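Local coordinates for Alpha/beta hydrolase (Enterobacter asburiae, PDB 6KMO), which probably hydrolyses carboxylic ester bonds as an esterase or lipase of the alpha/beta hydrolase fold, at residues A[6-10]-A[11-15]; A[44-47]-A[48-51]; A[232-235]-A[236-240]. The protein carries 2 engineered substitutions. One frame throughout, in Å; residues are numbered along the deposited sequence. Where two conformers were deposited one is given.

Contact 1 (A[6-10]-A[11-15]). Engineered in segment 6-10: Ile9 (natural residue Val).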
ATOM      1  N   ALA A   6       7.432  37.174  -4.726  1.00 22.30           N
ATOM      2  CA  ALA A   6       8.517  37.700  -3.905  1.00 19.12           C
ATOM      3  C   ALA A   6       8.585  36.983  -2.564  1.00 14.52           C
ATOM      4  O   ALA A   6       9.674  36.659  -2.076  1.00 14.68           O
ATOM      5  CB  ALA A   6       8.343  39.205  -3.691  1.00 19.59           C
ATOM      6  N   ILE A   7       7.437  36.716  -1.959  1.00 14.04           N
ATOM      7  CA  ILE A   7       7.429  36.002  -0.693  1.00 11.42           C
ATOM      8  C   ILE A   7       7.881  34.557  -0.899  1.00 10.92           C
ATOM      9  O   ILE A   7       8.626  34.000  -0.085  1.00 10.86           O
ATOM     10  CB  ILE A   7       6.042  36.106  -0.039  1.00 16.21           C
ATOM     11  CG1 ILE A   7       5.699  37.585   0.221  1.00 23.51           C
ATOM     12  CG2 ILE A   7       6.011  35.313   1.213  1.00 19.01           C
ATOM     13  CD1 ILE A   7       4.202  37.863   0.335  1.00 26.23           C
ATOM     14  N   LEU A   8       7.465  33.940  -2.008  1.00 12.01           N
ATOM     15  CA  LEU A   8       7.746  32.525  -2.219  1.00 10.19           C
ATOM     16  C   LEU A   8       9.227  32.252  -2.418  1.00 11.50           C
ATOM     17  O   LEU A   8       9.702  31.172  -2.055  1.00 12.48           O
ATOM     18  CB  LEU A   8       6.967  32.012  -3.425  1.00 13.14           C
ATOM     19  CG  LEU A   8       5.442  32.027  -3.286  1.00 12.00           C
ATOM     20  CD1 LEU A   8       4.774  31.412  -4.509  1.00 16.69           C
ATOM     21  CD2 LEU A   8       4.977  31.348  -2.039  1.00 10.65           C
ATOM     22  N   ILE A   9       9.978  33.201  -2.989  1.00  9.94           N
ATOM     23  CA  ILE A   9      11.412  33.021  -3.184  1.00 10.40           C
ATOM     24  C   ILE A   9      12.223  33.545  -2.005  1.00 11.99           C
ATOM     25  O   ILE A   9      13.459  33.476  -2.035  1.00 16.35           O
ATOM     26  CB  ILE A   9      11.914  33.636  -4.507  1.00 11.58           C
ATOM     27  CG1 ILE A   9      11.745  35.156  -4.502  1.00 13.98           C
ATOM     28  CG2 ILE A   9      11.188  33.016  -5.706  1.00 13.21           C
ATOM     29  CD1 ILE A   9      12.505  35.851  -5.641  1.00 18.44           C
ATOM     30  N   SER A  10      11.568  34.044  -0.968  1.00  9.48           N
ATOM     31  CA  SER A  10      12.239  34.733   0.118  1.00 10.30           C
ATOM     32  C   SER A  10      12.737  33.784   1.200  1.00 10.22           C
ATOM     33  O   SER A  10      12.467  32.578   1.200  1.00 11.72           O
ATOM     34  CB  SER A  10      11.273  35.733   0.758  1.00  9.51           C
ATOM     35  OG  SER A  10      10.404  35.097   1.664  1.00 10.35           O
ATOM     36  N   SER A  11      13.456  34.367   2.160  1.00 10.15           N
ATOM     37  CA  SER A  11      13.953  33.633   3.310  1.00  9.34           C
ATOM     38  C   SER A  11      12.852  33.012   4.157  1.00 10.89           C
ATOM     39  O   SER A  11      13.157  32.151   4.992  1.00 12.24           O
ATOM     40  CB  SER A  11      14.823  34.551   4.164  1.00 10.62           C
ATOM     41  OG  SER A  11      14.069  35.654   4.629  1.00 10.80           O
ATOM     42  N   VAL A  12      11.592  33.432   3.993  1.00  9.31           N
ATOM     43  CA  VAL A  12      10.494  32.793   4.721  1.00 11.01           C
ATOM     44  C   VAL A  12      10.548  31.287   4.530  1.00 10.91           C
ATOM     45  O   VAL A  12      10.251  30.518   5.450  1.00 13.54           O
ATOM     46  CB  VAL A  12       9.145  33.352   4.245  1.00 10.99           C
ATOM     47  CG1 VAL A  12       7.984  32.576   4.840  1.00 13.16           C
ATOM     48  CG2 VAL A  12       9.002  34.825   4.624  1.00 12.85           C
ATOM     49  N   PHE A  13      10.909  30.852   3.329  1.00  9.09           N
ATOM     50  CA  PHE A  13      10.869  29.443   2.953  1.00 10.64           C
ATOM     51  C   PHE A  13      12.244  28.809   2.820  1.00 12.34           C
ATOM     52  O   PHE A  13      12.362  27.681   2.327  1.00 11.47           O
ATOM     53  CB  PHE A  13      10.066  29.292   1.664  1.00  9.57           C
ATOM     54  CG  PHE A  13       8.615  29.656   1.811  1.00  9.50           C
ATOM     55  CD1 PHE A  13       7.729  28.807   2.463  1.00  9.63           C
ATOM     56  CD2 PHE A  13       8.137  30.866   1.333  1.00  9.78           C
ATOM     57  CE1 PHE A  13       6.418  29.144   2.619  1.00 10.51           C
ATOM     58  CE2 PHE A  13       6.823  31.198   1.485  1.00 10.56           C
ATOM     59  CZ  PHE A  13       5.957  30.337   2.125  1.00 10.34           C
ATOM     60  N   ALA A  14      13.303  29.473   3.252  1.00 10.26           N
ATOM     61  CA  ALA A  14      14.608  28.841   3.180  1.00 11.02           C
ATOM     62  C   ALA A  14      14.662  27.641   4.114  1.00 11.61           C
ATOM     63  O   ALA A  14      14.129  27.663   5.222  1.00 11.69           O
ATOM     64  CB  ALA A  14      15.701  29.848   3.552  1.00 13.98           C
ATOM     65  N   SER A  15      15.307  26.576   3.646  0.65 13.12           N
ATOM     66  CA  SER A  15      15.533  25.419   4.497  0.65 15.49           C
ATOM     67  C   SER A  15      16.190  25.873   5.789  0.65 18.99           C
ATOM     68  O   SER A  15      17.198  26.584   5.770  0.65 20.37           O
ATOM     69  CB  SER A  15      16.434  24.409   3.784  0.65 11.03           C
ATOM     70  OG  SER A  15      16.995  23.491   4.716  0.65 13.53           O
TER
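Ser10 meets Val12 through its hydroxyl, the centre of the polar part of this turn. Val12 N donates to Ser10 OG at 3.1 Å, with an N-H...O angle of 153°, while OG in turn donates to Ile7 O across 2.7 Å. A chi1 of 81° sets OG between the backbone N and the carbonyl carbon of its own residue, from where it reaches both partners. Ile7 O accepts a second hydrogen bond, from Ser10 N at 3.1 Å. Phe13 N closes the turn onto Ser10 O at 3.2 Å. The Ser10 OG to Val12 N bond has the spacing of an ST turn, and it joins helix 4-8 to the short 3-10 segment 11-12. The apolar contacts centre on Phe13. Leu8 runs side by side with it, CD2 to CE2 at 4.0 Å, and Ile7 CG2 lies 4.2 Å from the same Phe13 CE2. Val12 CG1 stands over one ring face, near the rim. A polar atom, Ile7 O, sits at the ring edge, 3.5 Å from Phe13 CD2. Contacts with the second subunit show this to be an N-terminal arm laid on its partner: Asn250 of that subunit bonds Leu8 O, and the engineered Ile9 packs on its Pro147.

Contact 2 (A[44-47]-A[48-51])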
ATOM      1  N   GLY A  44      10.339  -9.634  31.853  1.00 38.63           N
ATOM      2  CA  GLY A  44      10.030 -11.040  31.735  1.00 36.84           C
ATOM      3  C   GLY A  44      10.998 -11.764  30.821  1.00 29.73           C
ATOM      4  O   GLY A  44      11.836 -11.180  30.131  1.00 28.27           O
ATOM      5  N   LYS A  45      10.880 -13.077  30.821  1.00 24.86           N
ATOM      6  CA  LYS A  45      11.804 -13.866  30.042  1.00 23.67           C
ATOM      7  C   LYS A  45      11.357 -13.926  28.586  1.00 15.35           C
ATOM      8  O   LYS A  45      10.225 -13.564  28.245  1.00 17.91           O
ATOM      9  CB  LYS A  45      11.933 -15.260  30.627  1.00 23.42           C
ATOM     10  CG  LYS A  45      10.674 -16.082  30.583  1.00 20.41           C
ATOM     11  CD  LYS A  45      10.911 -17.377  31.339  1.00 22.93           C
ATOM     12  CE  LYS A  45       9.668 -18.194  31.466  1.00 27.31           C
ATOM     13  NZ  LYS A  45       9.914 -19.372  32.351  1.00 34.63           N
ATOM     14  N   PRO A  46      12.258 -14.340  27.704  1.00 14.32           N
ATOM     15  CA  PRO A  46      11.902 -14.462  26.288  1.00 13.39           C
ATOM     16  C   PRO A  46      10.771 -15.456  26.091  1.00 13.03           C
ATOM     17  O   PRO A  46      10.677 -16.474  26.781  1.00 11.53           O
ATOM     18  CB  PRO A  46      13.200 -14.949  25.637  1.00 16.25           C
ATOM     19  CG  PRO A  46      14.295 -14.559  26.598  1.00 21.45           C
ATOM     20  CD  PRO A  46      13.674 -14.676  27.951  1.00 17.47           C
ATOM     21  N   MET A  47       9.911 -15.158  25.107  1.00 10.92           N
ATOM     22  CA  MET A  47       8.730 -15.984  24.882  1.00 11.95           C
ATOM     23  C   MET A  47       9.101 -17.444  24.642  1.00  9.34           C
ATOM     24  O   MET A  47       8.390 -18.344  25.093  1.00 10.50           O
ATOM     25  CB  MET A  47       7.906 -15.452  23.707  1.00 10.47           C
ATOM     26  CG  MET A  47       6.665 -16.327  23.411  1.00 10.01           C
ATOM     27  SD  MET A  47       5.523 -15.670  22.114  1.00  6.47           S
ATOM     28  CE  MET A  47       4.724 -14.391  23.084  1.00 20.57           C
ATOM     29  N   GLU A  48      10.200 -17.696  23.921  1.00  9.48           N
ATOM     30  CA  GLU A  48      10.570 -19.071  23.604  1.00  9.89           C
ATOM     31  C   GLU A  48      10.952 -19.883  24.832  1.00 10.61           C
ATOM     32  O   GLU A  48      11.110 -21.107  24.713  1.00 12.41           O
ATOM     33  CB  GLU A  48      11.666 -19.115  22.538  1.00 12.00           C
ATOM     34  CG  GLU A  48      13.049 -18.629  22.971  1.00 10.64           C
ATOM     35  CD  GLU A  48      13.279 -17.126  22.879  1.00 12.04           C
ATOM     36  OE1 GLU A  48      12.326 -16.373  22.565  1.00 11.16           O
ATOM     37  OE2 GLU A  48      14.427 -16.692  23.110  1.00 12.95           O
ATOM     38  N   GLN A  49      11.099 -19.253  25.994  1.00 11.84           N
ATOM     39  CA  GLN A  49      11.337 -19.958  27.251  1.00 13.26           C
ATOM     40  C   GLN A  49      10.059 -20.189  28.044  1.00 13.41           C
ATOM     41  O   GLN A  49      10.110 -20.764  29.143  1.00 14.58           O
ATOM     42  CB  GLN A  49      12.345 -19.182  28.101  1.00 13.91           C
ATOM     43  CG  GLN A  49      13.730 -19.126  27.484  1.00 13.02           C
ATOM     44  CD  GLN A  49      14.693 -18.280  28.286  1.00 18.71           C
ATOM     45  OE1 GLN A  49      14.484 -18.029  29.477  1.00 21.79           O
ATOM     46  NE2 GLN A  49      15.737 -17.815  27.631  1.00 19.00           N
ATOM     47  N   MET A  50       8.911 -19.764  27.520  1.00 11.44           N
ATOM     48  CA  MET A  50       7.636 -19.915  28.206  1.00 12.15           C
ATOM     49  C   MET A  50       6.960 -21.223  27.808  1.00 10.84           C
ATOM     50  O   MET A  50       7.265 -21.827  26.777  1.00 12.51           O
ATOM     51  CB  MET A  50       6.701 -18.758  27.830  1.00 11.27           C
ATOM     52  CG  MET A  50       7.131 -17.391  28.315  1.00 11.70           C
ATOM     53  SD  MET A  50       5.980 -16.047  27.792  1.00  5.61           S
ATOM     54  CE  MET A  50       6.904 -14.639  28.396  1.00 20.05           C
ATOM     55  N   THR A  51       6.005 -21.654  28.628  1.00 12.69           N
ATOM     56  CA  THR A  51       5.122 -22.713  28.188  1.00 11.18           C
ATOM     57  C   THR A  51       4.179 -22.155  27.128  1.00 11.44           C
ATOM     58  O   THR A  51       3.979 -20.941  27.043  1.00 11.73           O
ATOM     59  CB  THR A  51       4.283 -23.237  29.341  1.00 13.61           C
ATOM     60  OG1 THR A  51       3.406 -22.215  29.793  1.00 15.72           O
ATOM     61  CG2 THR A  51       5.175 -23.682  30.511  1.00 18.34           C
TER
HETATM   62  O   HOH W   1       8.149 -21.084  31.804  1.00 25.48           O
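Lys45 lies across Gln49, its CB 3.9 Å from Gln49 OE1. With the chain extended beyond CG, CD then passes 4.0 Å from Gln49 CB. CE reaches the backbone, 3.5 Å from Gln49 O. At the tip, a water lies 2.5 Å from Lys45 NZ, too short to be trusted in detail, and gives at most a weak bond to Gln49 O. The backbone underneath is a 3-10 turn, identified by two successive i to i+3 bonds: Gln49 N to Pro46 O and Met50 N to Met47 O, each 2.9 Å. Around the turn, Pro46 CG and CD lie against the Gln49 side-chain amide, and Pro46 CB meets the Glu48 carboxylate, 3.3 Å from OE2. Glu48 folds back this way because chi1 (70°) places CG between N and the carbonyl carbon and chi2 (-85°) bends the chain again. Met50 CE ends 3.5 Å from Lys45 O. The buried Met47 side chain packs on Met233 and Trp236 of helix 231-241 and on Ala55 and Val58 of helix 52-63. Thr51 N-caps helix 52-63, its own N bonded to Glu54 OE1 as in a capping box.

Contact 3 (A[232-235]-A[236-240])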
ATOM      1  N   ASN A 232      14.414 -15.890  17.424  1.00  8.38           N
ATOM      2  CA  ASN A 232      14.234 -17.049  18.296  1.00  8.23           C
ATOM      3  C   ASN A 232      12.762 -17.407  18.462  1.00  9.35           C
ATOM      4  O   ASN A 232      12.433 -18.590  18.595  1.00  8.39           O
ATOM      5  CB  ASN A 232      14.884 -16.797  19.654  1.00  8.96           C
ATOM      6  CG  ASN A 232      16.375 -16.974  19.615  1.00 11.77           C
ATOM      7  OD1 ASN A 232      16.918 -17.532  18.687  1.00 14.75           O
ATOM      8  ND2 ASN A 232      17.045 -16.487  20.647  1.00 20.36           N
ATOM      9  N   MET A 233      11.870 -16.420  18.478  1.00  7.99           N
ATOM     10  CA  MET A 233      10.441 -16.724  18.498  1.00  7.39           C
ATOM     11  C   MET A 233      10.046 -17.506  17.250  1.00  5.89           C
ATOM     12  O   MET A 233       9.316 -18.499  17.327  1.00  7.45           O
ATOM     13  CB  MET A 233       9.621 -15.439  18.612  1.00  7.87           C
ATOM     14  CG  MET A 233       9.582 -14.839  20.027  1.00  8.46           C
ATOM     15  SD  MET A 233       9.066 -13.044  20.119  1.00  4.41           S
ATOM     16  CE  MET A 233       7.358 -13.170  19.618  1.00 13.35           C
ATOM     17  N   MET A 234      10.503 -17.063  16.080  1.00  6.82           N
ATOM     18  CA  MET A 234      10.154 -17.750  14.843  1.00  5.87           C
ATOM     19  C   MET A 234      10.656 -19.189  14.845  1.00  7.18           C
ATOM     20  O   MET A 234       9.953 -20.103  14.392  1.00  7.13           O
ATOM     21  CB  MET A 234      10.687 -16.994  13.631  1.00  7.03           C
ATOM     22  CG  MET A 234       9.814 -15.808  13.185  1.00  7.74           C
ATOM     23  SD  MET A 234       7.999 -16.162  12.876  1.00  1.22           S
ATOM     24  CE  MET A 234       8.154 -17.710  11.872  1.00  8.60           C
ATOM     25  N   LYS A 235      11.875 -19.417  15.346  1.00  7.92           N
ATOM     26  CA  LYS A 235      12.391 -20.781  15.414  1.00  7.09           C
ATOM     27  C   LYS A 235      11.546 -21.639  16.347  1.00  8.24           C
ATOM     28  O   LYS A 235      11.265 -22.810  16.045  1.00  8.65           O
ATOM     29  CB  LYS A 235      13.850 -20.771  15.868  1.00  7.74           C
ATOM     30  CG  LYS A 235      14.813 -20.245  14.824  1.00  9.60           C
ATOM     31  CD  LYS A 235      16.247 -20.201  15.357  1.00 12.27           C
ATOM     32  CE  LYS A 235      17.203 -19.752  14.284  1.00 16.55           C
ATOM     33  NZ  LYS A 235      18.620 -19.696  14.785  1.00 25.39           N
ATOM     34  N   TRP A 236      11.114 -21.063  17.472  1.00  6.57           N
ATOM     35  CA  TRP A 236      10.270 -21.770  18.431  1.00  6.74           C
ATOM     36  C   TRP A 236       8.909 -22.094  17.826  1.00  8.04           C
ATOM     37  O   TRP A 236       8.368 -23.192  18.012  1.00  7.92           O
ATOM     38  CB  TRP A 236      10.122 -20.917  19.692  1.00  7.85           C
ATOM     39  CG  TRP A 236       9.413 -21.550  20.833  1.00  8.15           C
ATOM     40  CD1 TRP A 236       9.813 -22.637  21.553  1.00  8.64           C
ATOM     41  CD2 TRP A 236       8.190 -21.110  21.429  1.00  8.19           C
ATOM     42  NE1 TRP A 236       8.911 -22.909  22.542  1.00  9.49           N
ATOM     43  CE2 TRP A 236       7.902 -21.982  22.492  1.00  8.41           C
ATOM     44  CE3 TRP A 236       7.304 -20.057  21.164  1.00 10.17           C
ATOM     45  CZ2 TRP A 236       6.783 -21.840  23.291  1.00  9.08           C
ATOM     46  CZ3 TRP A 236       6.187 -19.930  21.959  1.00 10.90           C
ATOM     47  CH2 TRP A 236       5.940 -20.810  23.008  1.00 10.30           C
ATOM     48  N   PHE A 237       8.310 -21.131  17.140  1.00  7.16           N
ATOM     49  CA  PHE A 237       7.025 -21.375  16.495  1.00  6.12           C
ATOM     50  C   PHE A 237       7.134 -22.517  15.495  1.00  6.97           C
ATOM     51  O   PHE A 237       6.339 -23.466  15.526  1.00  6.83           O
ATOM     52  CB  PHE A 237       6.552 -20.099  15.798  1.00  6.94           C
ATOM     53  CG  PHE A 237       6.171 -18.950  16.719  1.00  6.91           C
ATOM     54  CD1 PHE A 237       5.573 -19.151  17.958  1.00  7.31           C
ATOM     55  CD2 PHE A 237       6.374 -17.645  16.296  1.00  6.54           C
ATOM     56  CE1 PHE A 237       5.214 -18.082  18.758  1.00  7.61           C
ATOM     57  CE2 PHE A 237       6.000 -16.564  17.085  1.00  7.01           C
ATOM     58  CZ  PHE A 237       5.422 -16.784  18.317  1.00  8.12           C
ATOM     59  N   TRP A 238       8.127 -22.456  14.608  1.00  6.78           N
ATOM     60  CA  TRP A 238       8.335 -23.533  13.649  1.00  6.45           C
ATOM     61  C   TRP A 238       8.573 -24.866  14.350  1.00  6.27           C
ATOM     62  O   TRP A 238       8.074 -25.904  13.903  1.00  7.45           O
ATOM     63  CB  TRP A 238       9.488 -23.177  12.712  1.00  6.65           C
ATOM     64  CG  TRP A 238       9.091 -22.424  11.499  1.00  6.43           C
ATOM     65  CD1 TRP A 238       9.318 -21.101  11.234  1.00  7.35           C
ATOM     66  CD2 TRP A 238       8.393 -22.950  10.365  1.00  5.79           C
ATOM     67  NE1 TRP A 238       8.789 -20.772   9.998  1.00  7.56           N
ATOM     68  CE2 TRP A 238       8.233 -21.892   9.441  1.00  6.23           C
ATOM     69  CE3 TRP A 238       7.890 -24.214  10.042  1.00  8.00           C
ATOM     70  CZ2 TRP A 238       7.591 -22.064   8.217  1.00  6.71           C
ATOM     71  CZ3 TRP A 238       7.247 -24.382   8.820  1.00  8.47           C
ATOM     72  CH2 TRP A 238       7.107 -23.309   7.922  1.00  7.97           C
ATOM     73  N   ASP A 239       9.351 -24.862  15.444  1.00  6.85           N
ATOM     74  CA  ASP A 239       9.657 -26.114  16.126  1.00  7.88           C
ATOM     75  C   ASP A 239       8.409 -26.734  16.745  1.00  7.75           C
ATOM     76  O   ASP A 239       8.275 -27.957  16.776  1.00  8.68           O
ATOM     77  CB  ASP A 239      10.715 -25.896  17.207  1.00  7.96           C
ATOM     78  CG  ASP A 239      12.119 -25.691  16.652  1.00 11.07           C
ATOM     79  OD1 ASP A 239      12.371 -25.926  15.451  1.00 10.25           O
ATOM     80  OD2 ASP A 239      12.998 -25.291  17.444  1.00 11.42           O
ATOM     81  N   ASN A 240       7.499 -25.908  17.265  1.00  8.02           N
ATOM     82  CA  ASN A 240       6.248 -26.431  17.802  1.00  6.84           C
ATOM     83  C   ASN A 240       5.324 -26.928  16.702  1.00  7.26           C
ATOM     84  O   ASN A 240       4.529 -27.846  16.933  1.00  8.59           O
ATOM     85  CB  ASN A 240       5.554 -25.346  18.632  1.00  8.77           C
ATOM     86  CG  ASN A 240       6.095 -25.252  20.044  1.00 10.81           C
ATOM     87  OD1 ASN A 240       5.725 -26.042  20.916  1.00 12.57           O
ATOM     88  ND2 ASN A 240       6.990 -24.301  20.278  1.00 10.15           N
TER
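Met234 is wedged against Phe237 and Trp238 on the buried side of one helix. Its sulfur makes a Met-aromatic contact at the edge of the Phe237 ring: SD is 5.4 Å from the ring centroid and 90° off the normal, the two side chains crossing at about a right angle. Bends at chi2 (-53°) and chi3 then carry CE over to the indole, 3.6 Å from Trp238 CD1, so that one side chain spans both aromatic groups. The Phe237 ring also lies close to its own helix backbone, with Met233 O 3.1 Å above one face, offset toward the rim. That oxygen accepts Phe237 N at 2.8 Å (N-H...O 165°). On the exposed side the contact runs through the backbone instead. Lys235 O takes Asp239 N at 2.9 Å, and the Asp239 carboxylate folds close to the same oxygen, CG 3.1 Å from Lys235 O, but finds its charged partner in a salt bridge with Arg248. Within the second segment, Asn240 ND2 bonds Trp236 O at 2.9 Å from the carbonyl face opposite Asn240 N, and stands 3.2 Å above the Trp236 ring plane near its rim. Helix 231-241 lies in the chain between strands 203-207 and 269-274 of the central sheet, where this fold commonly inserts cap helices. Trp238 stacks edge-to-face with Trp110 and meets the Phe215 ring, while Asn232 touches Glu48 in the loop between helices 30-41 and 52-63.

How the contacts relate
Contacts 2 and 3 form one neighbourhood, their centres 12 Å apart. Within the same chain, contact 1 stands far off: its centre lies 56 Å from each of theirs, and its nearest atoms remain about 43 Å from contact 2 and about 40 Å from contact 3. The 44-51 turn comes against helix 231-241 also through its backbone, Met50 O lying 3.5 Å from Trp236 CZ2. On the inner side of contact 3, Met234 comes near, without touching, the GxSxG pattern that includes Ser180, probably the nucleophile elbow. Contact 3 is therefore consistent with a cap helix near the active site, and contact 2 packs on that helix, whereas contact 1 belongs to the dimer interface.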